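Local coordinates for protein amidohydrolase (Xanthomonas campestris pv. campestris, PDB 4DZH) that probably deaminates adenosine-type nucleosides such as 5'-methylthioadenosine, as a zinc-dependent amidohydrolase of the ATZ/TRZ family, at residues I112-A118 against Y140-Q146; H286-L292 against S328-A333; L347-L353 against L398-Y403. One frame throughout, in Å; residues are numbered along the deposited sequence.

Overall arrangement
Interactions 1 and 2 lie in the amidohydrolase TIM barrel; interaction 3 joins helices after its last strand. Interaction 1 lies on one flank, where helices 114-130 and 143-152 meet; its Tyr140 side chain is about 8 Å from a bound zinc ion. Interaction 2 is buried and holds Glu289 of the magnesium site, with the side chain of Ser290 about 4 Å from a zinc ion. Its centre is about 26 Å from that of interaction 1. Interactions 2 and 3 have centres about 14 Å apart and touch: Arg331 CB is 3.3 Å from Ile402 O. Both reach the second subunit. Interaction 3 lies across the chain's centre from interaction 1, about 35 Å between centres.

Interaction 1 of 3, residues I112-A118 against Y140-Q146; sequences IGPEFVA and YFFADVQ
Phe142 lays one face of its ring over the peptide link between Gly113 and Pro114, with Gly113 C above the ring centre and Pro114 N nearer the rim. The contact joins two neighbouring elements of the TIM barrel: the start of helix 114-130, which leads into strand 133-139, and the loop that carries that strand into helix 143-152. Gly113 and Phe142 are the N-cap residues of the two helices. A CH-pi contact places Gly113 CA 4.0 Å from the ring centroid and 24° off its normal, while Pro114 CD meets Phe142 CE2 at 3.7 Å.

Ile112 splits its branches between the aromatics. Its CG2, anti to the backbone N, reaches Phe142 CE1 at 3.5 Å. The other branch ends in CD1, which is close to Tyr140 OH and 3.4 Å from Phe141 CD2. That tyrosine hydroxyl hydrogen-bonds Glu108, and its side chain lies about 4 Å from that of the zinc ligand His81. Phe116 CE2 also approaches the hydroxyl.

Further along the helices, Val117 forks over the turn at 141-142. CG2 meets the edge of the Tyr140 ring, near its plane, and also faces Phe141 O. CG1 sits beside Phe142 O. Val145 is set between Pro114 and Ala118, using both methyls: CG2 is 3.9 Å from Pro114 CB, and CG1 is 3.7 Å from Ala118 CB. No hydrogen bond crosses the contact. Val117 CG1 closes to 3.4 Å on Gln146 CG, the two side chains crossing at about a right angle.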
loop_
_atom_site.group_PDB
_atom_site.type_symbol
_atom_site.label_atom_id
_atom_site.label_comp_id
_atom_site.label_asym_id
_atom_site.label_seq_id
_atom_site.Cartn_x
_atom_site.Cartn_y
_atom_site.Cartn_z
ATOM N N ILE A 112 11.241 -18.204 -20.833
ATOM C CA ILE A 112 11.248 -17.025 -21.706
ATOM C C ILE A 112 11.122 -17.405 -23.198
ATOM O O ILE A 112 11.796 -18.307 -23.698
ATOM C CB ILE A 112 12.457 -16.068 -21.456
ATOM C CG1 ILE A 112 12.235 -15.219 -20.197
ATOM C CG2 ILE A 112 12.603 -15.072 -22.574
ATOM C CD1 ILE A 112 13.337 -14.157 -19.967
ATOM N N GLY A 113 10.220 -16.708 -23.877
ATOM C CA GLY A 113 10.004 -16.892 -25.312
ATOM C C GLY A 113 8.819 -16.022 -25.690
ATOM O O GLY A 113 8.238 -15.322 -24.838
ATOM N N PRO A 114 8.413 -16.065 -26.965
ATOM C CA PRO A 114 7.348 -15.125 -27.339
ATOM C C PRO A 114 6.002 -15.346 -26.662
ATOM O O PRO A 114 5.293 -14.377 -26.391
ATOM C CB PRO A 114 7.192 -15.342 -28.859
ATOM C CG PRO A 114 8.415 -15.995 -29.280
ATOM C CD PRO A 114 9.002 -16.749 -28.125
ATOM N N GLU A 115 5.635 -16.598 -26.386
ATOM C CA GLU A 115 4.342 -16.867 -25.762
ATOM C C GLU A 115 4.321 -16.341 -24.335
ATOM O O GLU A 115 3.356 -15.700 -23.910
ATOM C CB GLU A 115 4.023 -18.367 -25.759
ATOM C CG GLU A 115 3.829 -18.948 -27.144
ATOM C CD GLU A 115 2.550 -18.476 -27.802
ATOM O OE1 GLU A 115 1.487 -18.466 -27.133
ATOM O OE2 GLU A 115 2.611 -18.121 -29.004
ATOM N N PHE A 116 5.379 -16.644 -23.594
ATOM C CA PHE A 116 5.468 -16.218 -22.206
ATOM C C PHE A 116 5.404 -14.683 -22.130
ATOM O O PHE A 116 4.671 -14.096 -21.318
ATOM C CB PHE A 116 6.763 -16.748 -21.601
ATOM C CG PHE A 116 7.046 -16.226 -20.196
ATOM C CD1 PHE A 116 6.437 -16.803 -19.085
ATOM C CD2 PHE A 116 7.917 -15.159 -20.014
ATOM C CE1 PHE A 116 6.687 -16.316 -17.794
ATOM C CE2 PHE A 116 8.195 -14.674 -18.709
ATOM C CZ PHE A 116 7.579 -15.255 -17.614
ATOM N N VAL A 117 6.170 -14.044 -22.998
ATOM C CA VAL A 117 6.200 -12.594 -22.978
ATOM C C VAL A 117 4.861 -12.006 -23.395
ATOM O O VAL A 117 4.379 -11.034 -22.806
ATOM C CB VAL A 117 7.355 -12.100 -23.815
ATOM C CG1 VAL A 117 7.270 -10.608 -24.066
ATOM C CG2 VAL A 117 8.650 -12.467 -23.141
ATOM N N ALA A 118 4.224 -12.583 -24.410
ATOM C CA ALA A 118 2.923 -12.064 -24.785
ATOM C C ALA A 118 1.868 -12.246 -23.686
ATOM O O ALA A 118 1.082 -11.329 -23.432
ATOM C CB ALA A 118 2.430 -12.688 -26.114
ATOM N N TYR A 140 12.171 -5.555 -21.147
ATOM C CA TYR A 140 12.168 -7.021 -21.162
ATOM C C TYR A 140 12.619 -7.595 -22.517
ATOM O O TYR A 140 12.661 -6.878 -23.552
ATOM C CB TYR A 140 10.816 -7.630 -20.785
ATOM C CG TYR A 140 10.952 -8.963 -20.020
ATOM C CD1 TYR A 140 11.449 -8.994 -18.704
ATOM C CD2 TYR A 140 10.618 -10.185 -20.631
ATOM C CE1 TYR A 140 11.571 -10.174 -18.032
ATOM C CE2 TYR A 140 10.759 -11.374 -19.960
ATOM C CZ TYR A 140 11.226 -11.368 -18.660
ATOM O OH TYR A 140 11.355 -12.560 -17.964
ATOM N N PHE A 141 12.987 -8.888 -22.475
ATOM C CA PHE A 141 13.321 -9.653 -23.667
ATOM C C PHE A 141 12.093 -9.730 -24.542
ATOM O O PHE A 141 10.978 -9.594 -24.073
ATOM C CB PHE A 141 13.795 -11.051 -23.254
ATOM C CG PHE A 141 14.995 -11.031 -22.329
ATOM C CD1 PHE A 141 16.271 -10.837 -22.836
ATOM C CD2 PHE A 141 14.831 -11.219 -20.970
ATOM C CE1 PHE A 141 17.382 -10.808 -22.007
ATOM C CE2 PHE A 141 15.933 -11.200 -20.121
ATOM C CZ PHE A 141 17.208 -10.993 -20.655
ATOM N N PHE A 142 12.313 -9.978 -25.836
ATOM C CA PHE A 142 11.180 -10.075 -26.769
ATOM C C PHE A 142 10.358 -8.790 -26.811
ATOM O O PHE A 142 9.127 -8.831 -26.861
ATOM C CB PHE A 142 10.330 -11.341 -26.547
ATOM C CG PHE A 142 11.096 -12.614 -26.794
ATOM C CD1 PHE A 142 11.889 -13.177 -25.783
ATOM C CD2 PHE A 142 11.090 -13.203 -28.046
ATOM C CE1 PHE A 142 12.624 -14.316 -26.023
ATOM C CE2 PHE A 142 11.823 -14.344 -28.291
ATOM C CZ PHE A 142 12.589 -14.906 -27.281
ATOM N N ALA A 143 11.089 -7.674 -26.858
ATOM C CA ALA A 143 10.478 -6.352 -26.984
ATOM C C ALA A 143 9.616 -6.254 -28.227
ATOM O O ALA A 143 8.637 -5.505 -28.212
ATOM C CB ALA A 143 11.561 -5.258 -26.999
ATOM N N ASP A 144 9.953 -7.021 -29.282
ATOM C CA ASP A 144 9.147 -6.997 -30.508
ATOM C C ASP A 144 7.720 -7.460 -30.226
ATOM O O ASP A 144 6.731 -6.837 -30.643
ATOM C CB ASP A 144 9.797 -7.814 -31.637
ATOM C CG ASP A 144 10.047 -9.286 -31.276
ATOM O OD1 ASP A 144 10.101 -9.654 -30.080
ATOM O OD2 ASP A 144 10.206 -10.101 -32.226
ATOM N N VAL A 145 7.589 -8.544 -29.462
ATOM C CA VAL A 145 6.291 -9.069 -29.090
ATOM C C VAL A 145 5.581 -8.075 -28.175
ATOM O O VAL A 145 4.398 -7.780 -28.368
ATOM C CB VAL A 145 6.456 -10.406 -28.333
ATOM C CG1 VAL A 145 5.134 -10.864 -27.757
ATOM C CG2 VAL A 145 7.088 -11.481 -29.264
ATOM N N GLN A 146 6.320 -7.493 -27.228
ATOM C CA GLN A 146 5.689 -6.548 -26.318
ATOM C C GLN A 146 5.102 -5.334 -27.032
ATOM O O GLN A 146 3.997 -4.929 -26.728
ATOM C CB GLN A 146 6.682 -6.054 -25.290
ATOM C CG GLN A 146 7.146 -7.204 -24.410
ATOM C CD GLN A 146 7.997 -6.700 -23.254
ATOM O OE1 GLN A 146 9.084 -6.144 -23.473
ATOM N NE2 GLN A 146 7.515 -6.903 -22.029
#

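Interaction 2 of 3, residues H286-L292 against S328-A333; sequences HCPESNL and SENRTA. With MG (magnesium ion), chain B.
The magnesium site is built partly on this contact, where helix 288-293, following barrel strand 283-286, packs against helix 326-341. Glu289 enters as a knob into a hole formed by Ser328, Glu329, Arg331 and Thr332, and its two carboxylate oxygens do different work. OE1 binds the magnesium ion at 2.0 Å. Asn321, Asp323 and three waters complete the coordination.

Glu289 OE2 accepts two short hydrogen bonds. Ser328 OG donates at 2.6 Å to its syn lone pair; Thr332 OG1 donates at 2.6 Å from the anti side, 20° out of the carboxylate plane. Gripped from both sides, the carboxylate has little freedom to rotate. Its chain is extended beyond CG (chi2 -178°), which carries it across to the second helix. Arg331 supports this indirectly: its NH2 donates to Ser328 OG, the hydroxyl that holds Glu289, and is itself 4.1 Å from Glu289 OE2, a nearby positive charge, beyond salt-bridge distance, that probably helps balance the carboxylate. Arg331 of the second subunit also lies close to this NH2.

Glu329 runs past Glu289 in the opposite direction, bent at chi2. Its OE1 accepts from Glu289 N at 2.9 Å with a nearly straight bond, 167°, at the first turn of helix 288-293, and also accepts a hydrogen bond from water 2, which accepts from Ser290 N. Its OE2 accepts from magnesium-bound water 3 and from Asn321 ND2, making Glu329 a second-shell residue of the metal.

Pro288 CG packs on Ala333 CB, while water 1 bridges His286 NE2 and Ala333 O. Ser290 OG turns instead to the zinc ligand Asp316, so this first helical turn links the magnesium site to the zinc centre characteristic of the amidohydrolase TIM barrel.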
loop_
_atom_site.group_PDB
_atom_site.type_symbol
_atom_site.label_atom_id
_atom_site.label_comp_id
_atom_site.label_asym_id
_atom_site.label_seq_id
_atom_site.Cartn_x
_atom_site.Cartn_y
_atom_site.Cartn_z
ATOM N N HIS A 286 11.982 6.154 -9.392
ATOM C CA HIS A 286 11.937 5.640 -8.037
ATOM C C HIS A 286 10.959 4.471 -7.950
ATOM O O HIS A 286 9.794 4.606 -8.322
ATOM C CB HIS A 286 11.532 6.811 -7.129
ATOM C CG HIS A 286 11.493 6.504 -5.661
ATOM N ND1 HIS A 286 12.374 5.646 -5.020
ATOM C CD2 HIS A 286 10.668 6.976 -4.689
ATOM C CE1 HIS A 286 12.083 5.602 -3.733
ATOM N NE2 HIS A 286 11.054 6.404 -3.502
ATOM N N CYS A 287 11.461 3.339 -7.474
ATOM C CA CYS A 287 10.711 2.089 -7.288
ATOM C C CYS A 287 10.810 1.693 -5.800
ATOM O O CYS A 287 11.516 0.744 -5.411
ATOM C CB CYS A 287 11.320 0.995 -8.172
ATOM S SG CYS A 287 11.299 1.387 -9.932
ATOM N N PRO A 288 10.095 2.414 -4.934
ATOM C CA PRO A 288 10.314 2.210 -3.499
ATOM C C PRO A 288 9.955 0.813 -2.982
ATOM O O PRO A 288 10.614 0.260 -2.111
ATOM C CB PRO A 288 9.400 3.269 -2.848
ATOM C CG PRO A 288 8.386 3.667 -3.955
ATOM C CD PRO A 288 9.163 3.530 -5.241
ATOM N N GLU A 289 8.832 0.237 -3.454
ATOM C CA GLU A 289 8.430 -1.029 -2.869
ATOM C C GLU A 289 9.424 -2.143 -3.192
ATOM O O GLU A 289 9.726 -2.982 -2.288
ATOM C CB GLU A 289 6.960 -1.411 -3.231
ATOM C CG GLU A 289 5.944 -0.368 -2.691
ATOM C CD GLU A 289 4.487 -0.678 -2.940
ATOM O OE1 GLU A 289 4.172 -1.795 -3.455
ATOM O OE2 GLU A 289 3.665 0.195 -2.554
ATOM N N SER A 290 9.899 -2.186 -4.442
ATOM C CA SER A 290 10.913 -3.155 -4.828
ATOM C C SER A 290 12.189 -2.924 -4.017
ATOM O O SER A 290 12.785 -3.898 -3.525
ATOM C CB SER A 290 11.206 -3.050 -6.312
ATOM O OG SER A 290 12.329 -3.857 -6.661
ATOM N N ASN A 291 12.585 -1.650 -3.884
ATOM C CA ASN A 291 13.822 -1.320 -3.147
ATOM C C ASN A 291 13.703 -1.804 -1.679
ATOM O O ASN A 291 14.669 -2.333 -1.077
ATOM C CB ASN A 291 14.087 0.189 -3.123
ATOM C CG ASN A 291 14.412 0.818 -4.475
ATOM O OD1 ASN A 291 14.361 2.049 -4.598
ATOM N ND2 ASN A 291 14.751 0.007 -5.500
ATOM N N LEU A 292 12.539 -1.586 -1.051
ATOM C CA LEU A 292 12.415 -1.975 0.323
ATOM C C LEU A 292 12.411 -3.498 0.416
ATOM O O LEU A 292 13.100 -4.084 1.254
ATOM C CB LEU A 292 11.131 -1.381 0.940
ATOM C CG LEU A 292 11.045 0.134 1.063
ATOM C CD1 LEU A 292 9.632 0.448 1.650
ATOM C CD2 LEU A 292 12.094 0.607 2.042
ATOM N N SER A 328 -0.640 2.431 -4.727
ATOM C CA SER A 328 0.212 2.022 -3.624
ATOM C C SER A 328 1.626 2.519 -3.765
ATOM O O SER A 328 2.190 3.004 -2.791
ATOM C CB SER A 328 0.235 0.511 -3.486
ATOM O OG SER A 328 1.033 0.114 -2.363
ATOM N N GLU A 329 2.204 2.355 -4.953
ATOM C CA GLU A 329 3.580 2.793 -5.172
ATOM C C GLU A 329 3.738 4.299 -4.833
ATOM O O GLU A 329 4.753 4.716 -4.197
ATOM C CB GLU A 329 3.986 2.533 -6.621
ATOM C CG GLU A 329 5.507 2.413 -6.699
ATOM C CD GLU A 329 6.023 1.115 -6.183
ATOM O OE1 GLU A 329 7.216 1.095 -5.747
ATOM O OE2 GLU A 329 5.305 0.099 -6.221
ATOM N N ASN A 330 2.743 5.100 -5.234
ATOM C CA ASN A 330 2.761 6.535 -4.974
ATOM C C ASN A 330 2.717 6.798 -3.499
ATOM O O ASN A 330 3.488 7.624 -2.980
ATOM C CB ASN A 330 1.559 7.253 -5.599
ATOM C CG ASN A 330 1.572 7.247 -7.133
ATOM O OD1 ASN A 330 2.597 7.022 -7.777
ATOM N ND2 ASN A 330 0.413 7.562 -7.716
ATOM N N ARG A 331 1.789 6.135 -2.781
ATOM C CA ARG A 331 1.719 6.307 -1.331
ATOM C C ARG A 331 3.043 5.904 -0.658
ATOM O O ARG A 331 3.538 6.629 0.209
ATOM C CB ARG A 331 0.575 5.501 -0.739
ATOM C CG ARG A 331 0.487 5.674 0.778
ATOM C CD ARG A 331 0.585 4.336 1.567
ATOM N NE ARG A 331 -0.486 3.480 1.067
ATOM C CZ ARG A 331 -0.284 2.384 0.329
ATOM N NH1 ARG A 331 -1.325 1.735 -0.173
ATOM N NH2 ARG A 331 0.953 1.920 0.057
ATOM N N THR A 332 3.620 4.775 -1.078
ATOM C CA THR A 332 4.881 4.331 -0.469
ATOM C C THR A 332 5.984 5.368 -0.733
ATOM O O THR A 332 6.755 5.720 0.197
ATOM C CB THR A 332 5.270 2.973 -1.029
ATOM O OG1 THR A 332 4.219 2.023 -0.730
ATOM C CG2 THR A 332 6.537 2.487 -0.353
ATOM N N ALA A 333 6.034 5.874 -1.965
ATOM C CA ALA A 333 7.028 6.912 -2.341
ATOM C C ALA A 333 6.830 8.121 -1.433
ATOM O O ALA A 333 7.793 8.668 -0.884
ATOM C CB ALA A 333 6.902 7.320 -3.809
HETATM MG MG MG B . 2.956 -2.882 -4.630
HETATM O O HOH W 1 10.589 7.732 -1.158
HETATM O O HOH W 2 8.831 -0.740 -6.711
HETATM O O HOH W 3 2.939 -1.268 -5.891
HETATM O O HOH W 4 3.021 -4.577 -3.285
HETATM O O HOH W 5 1.155 -2.365 -3.603
#

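Interaction 3 of 3, residues L347-L353 against L398-Y403; sequences LDAATTL and LSQLIY
Ala349 supplies the central apolar packing, its methyl set as a knob in a hole made by Leu398, Ser399, Ile402 and Tyr403. Its CB lies 3.7 Å from Leu398 O and 3.9 Å from Tyr403 CE2. Ile402 packs alongside: CG1 comes to 3.5 Å from Ala349 O, and CD1 touches both Thr352 CG2 and Leu353 CB. Further out, Leu398 forks, with CD1 on the Ala350 methyl and CD2 4.1 Å from Leu353 CD2. Those two leucines cross at about a right angle. With CG anti to the backbone N (chi1 -171°), Leu353 reaches across so that CD2 also touches Leu401 CD1.

This knob-into-hole contact joins helices 349-363 and 397-403, whose short segments cross at 59° with 8.9 Å between their axes. The small side chain of Ala349 is consistent with so close an approach, its CA 5.4 Å from Ser399 CA. Both helices also pack against helix 326-341 and reach the second subunit.

No hydrogen bond crosses between the two segments. Asp348 N-caps helix 349-363: OD1 accepts from Thr351 N nearly in line with its C-O bond and from Thr351 OG1, which comes from above the carboxylate plane. Tyr403 OH hydrogen-bonds Lys338 of its own chain and Asp93 of the second subunit, and that same Asp93 accepts from Ala349 N. Ser399 OG pairs with Asp92 of the second subunit.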
loop_
_atom_site.group_PDB
_atom_site.type_symbol
_atom_site.label_atom_id
_atom_site.label_comp_id
_atom_site.label_asym_id
_atom_site.label_seq_id
_atom_site.Cartn_x
_atom_site.Cartn_y
_atom_site.Cartn_z
ATOM N N LEU A 347 8.022 15.407 -0.563
ATOM C CA LEU A 347 7.169 14.726 -1.533
ATOM C C LEU A 347 5.699 14.811 -1.132
ATOM O O LEU A 347 5.040 13.791 -0.831
ATOM C CB LEU A 347 7.605 13.269 -1.685
ATOM C CG LEU A 347 7.911 12.862 -3.119
ATOM C CD1 LEU A 347 9.102 13.666 -3.645
ATOM C CD2 LEU A 347 8.185 11.367 -3.257
ATOM N N ASP A 348 5.176 16.032 -1.111
ATOM C CA ASP A 348 3.773 16.208 -0.713
ATOM C C ASP A 348 2.834 15.576 -1.733
ATOM O O ASP A 348 3.264 15.108 -2.793
ATOM C CB ASP A 348 3.409 17.676 -0.394
ATOM C CG ASP A 348 3.511 18.622 -1.603
ATOM O OD1 ASP A 348 3.472 18.198 -2.770
ATOM O OD2 ASP A 348 3.610 19.849 -1.355
ATOM N N ALA A 349 1.548 15.533 -1.415
ATOM C CA ALA A 349 0.642 14.777 -2.258
ATOM C C ALA A 349 0.668 15.264 -3.719
ATOM O O ALA A 349 0.719 14.448 -4.662
ATOM C CB ALA A 349 -0.765 14.826 -1.694
ATOM N N ALA A 350 0.584 16.581 -3.903
ATOM C CA ALA A 350 0.606 17.154 -5.250
ATOM C C ALA A 350 1.891 16.798 -6.026
ATOM O O ALA A 350 1.824 16.443 -7.221
ATOM C CB ALA A 350 0.445 18.663 -5.184
ATOM N N THR A 351 3.027 16.894 -5.346
ATOM C CA THR A 351 4.341 16.585 -5.910
ATOM C C THR A 351 4.460 15.114 -6.266
ATOM O O THR A 351 4.999 14.747 -7.314
ATOM C CB THR A 351 5.435 16.993 -4.931
ATOM O OG1 THR A 351 5.358 18.417 -4.721
ATOM C CG2 THR A 351 6.815 16.640 -5.473
ATOM N N THR A 352 3.933 14.260 -5.396
ATOM C CA THR A 352 3.969 12.824 -5.676
ATOM C C THR A 352 3.084 12.502 -6.890
ATOM O O THR A 352 3.478 11.734 -7.781
ATOM C CB THR A 352 3.524 11.985 -4.441
ATOM O OG1 THR A 352 4.402 12.225 -3.324
ATOM C CG2 THR A 352 3.582 10.519 -4.803
ATOM N N LEU A 353 1.865 13.044 -6.918
ATOM C CA LEU A 353 0.983 12.818 -8.048
ATOM C C LEU A 353 1.614 13.358 -9.350
ATOM O O LEU A 353 1.470 12.740 -10.426
ATOM C CB LEU A 353 -0.420 13.393 -7.789
ATOM C CG LEU A 353 -1.412 12.953 -8.883
ATOM C CD1 LEU A 353 -1.717 11.438 -8.826
ATOM C CD2 LEU A 353 -2.715 13.707 -8.725
ATOM N N LEU A 398 -6.300 16.006 -3.501
ATOM C CA LEU A 398 -4.931 15.515 -3.789
ATOM C C LEU A 398 -4.444 14.553 -2.683
ATOM O O LEU A 398 -3.921 13.477 -2.981
ATOM C CB LEU A 398 -3.932 16.654 -4.000
ATOM C CG LEU A 398 -4.364 17.492 -5.205
ATOM C CD1 LEU A 398 -3.431 18.673 -5.360
ATOM C CD2 LEU A 398 -4.400 16.654 -6.482
ATOM N N SER A 399 -4.642 14.949 -1.425
ATOM C CA SER A 399 -4.371 14.100 -0.270
ATOM C C SER A 399 -5.056 12.761 -0.421
ATOM O O SER A 399 -4.474 11.706 -0.138
ATOM C CB SER A 399 -4.991 14.736 0.990
ATOM O OG SER A 399 -4.180 15.785 1.480
ATOM N N GLN A 400 -6.323 12.798 -0.798
ATOM C CA GLN A 400 -7.097 11.570 -0.903
ATOM C C GLN A 400 -6.581 10.619 -1.958
ATOM O O GLN A 400 -6.566 9.401 -1.771
ATOM C CB GLN A 400 -8.557 11.900 -1.174
ATOM C CG GLN A 400 -9.450 11.051 -0.281
ATOM C CD GLN A 400 -9.525 11.614 1.120
ATOM O OE1 GLN A 400 -8.524 11.960 1.754
ATOM N NE2 GLN A 400 -10.793 11.751 1.615
ATOM N N LEU A 401 -6.137 11.171 -3.085
ATOM C CA LEU A 401 -5.662 10.312 -4.164
ATOM C C LEU A 401 -4.366 9.612 -3.776
ATOM O O LEU A 401 -4.123 8.451 -4.174
ATOM C CB LEU A 401 -5.397 11.164 -5.408
ATOM C CG LEU A 401 -6.715 11.550 -6.066
ATOM C CD1 LEU A 401 -6.421 12.614 -7.171
ATOM C CD2 LEU A 401 -7.428 10.392 -6.674
ATOM N N ILE A 402 -3.547 10.283 -2.989
ATOM C CA ILE A 402 -2.250 9.713 -2.620
ATOM C C ILE A 402 -2.295 8.863 -1.347
ATOM O O ILE A 402 -1.692 7.778 -1.305
ATOM C CB ILE A 402 -1.224 10.833 -2.481
ATOM C CG1 ILE A 402 -1.000 11.544 -3.847
ATOM C CG2 ILE A 402 0.116 10.292 -1.980
ATOM C CD1 ILE A 402 -0.323 10.647 -4.866
ATOM N N TYR A 403 -3.012 9.318 -0.312
ATOM C CA TYR A 403 -2.905 8.668 0.981
ATOM C C TYR A 403 -4.092 7.813 1.360
ATOM O O TYR A 403 -4.067 7.164 2.439
ATOM C CB TYR A 403 -2.679 9.702 2.079
ATOM C CG TYR A 403 -1.408 10.551 1.906
ATOM C CD1 TYR A 403 -0.146 9.960 1.841
ATOM C CD2 TYR A 403 -1.492 11.940 1.788
ATOM C CE1 TYR A 403 1.009 10.720 1.677
ATOM C CE2 TYR A 403 -0.332 12.719 1.610
ATOM C CZ TYR A 403 0.910 12.094 1.560
ATOM O OH TYR A 403 2.071 12.830 1.404
#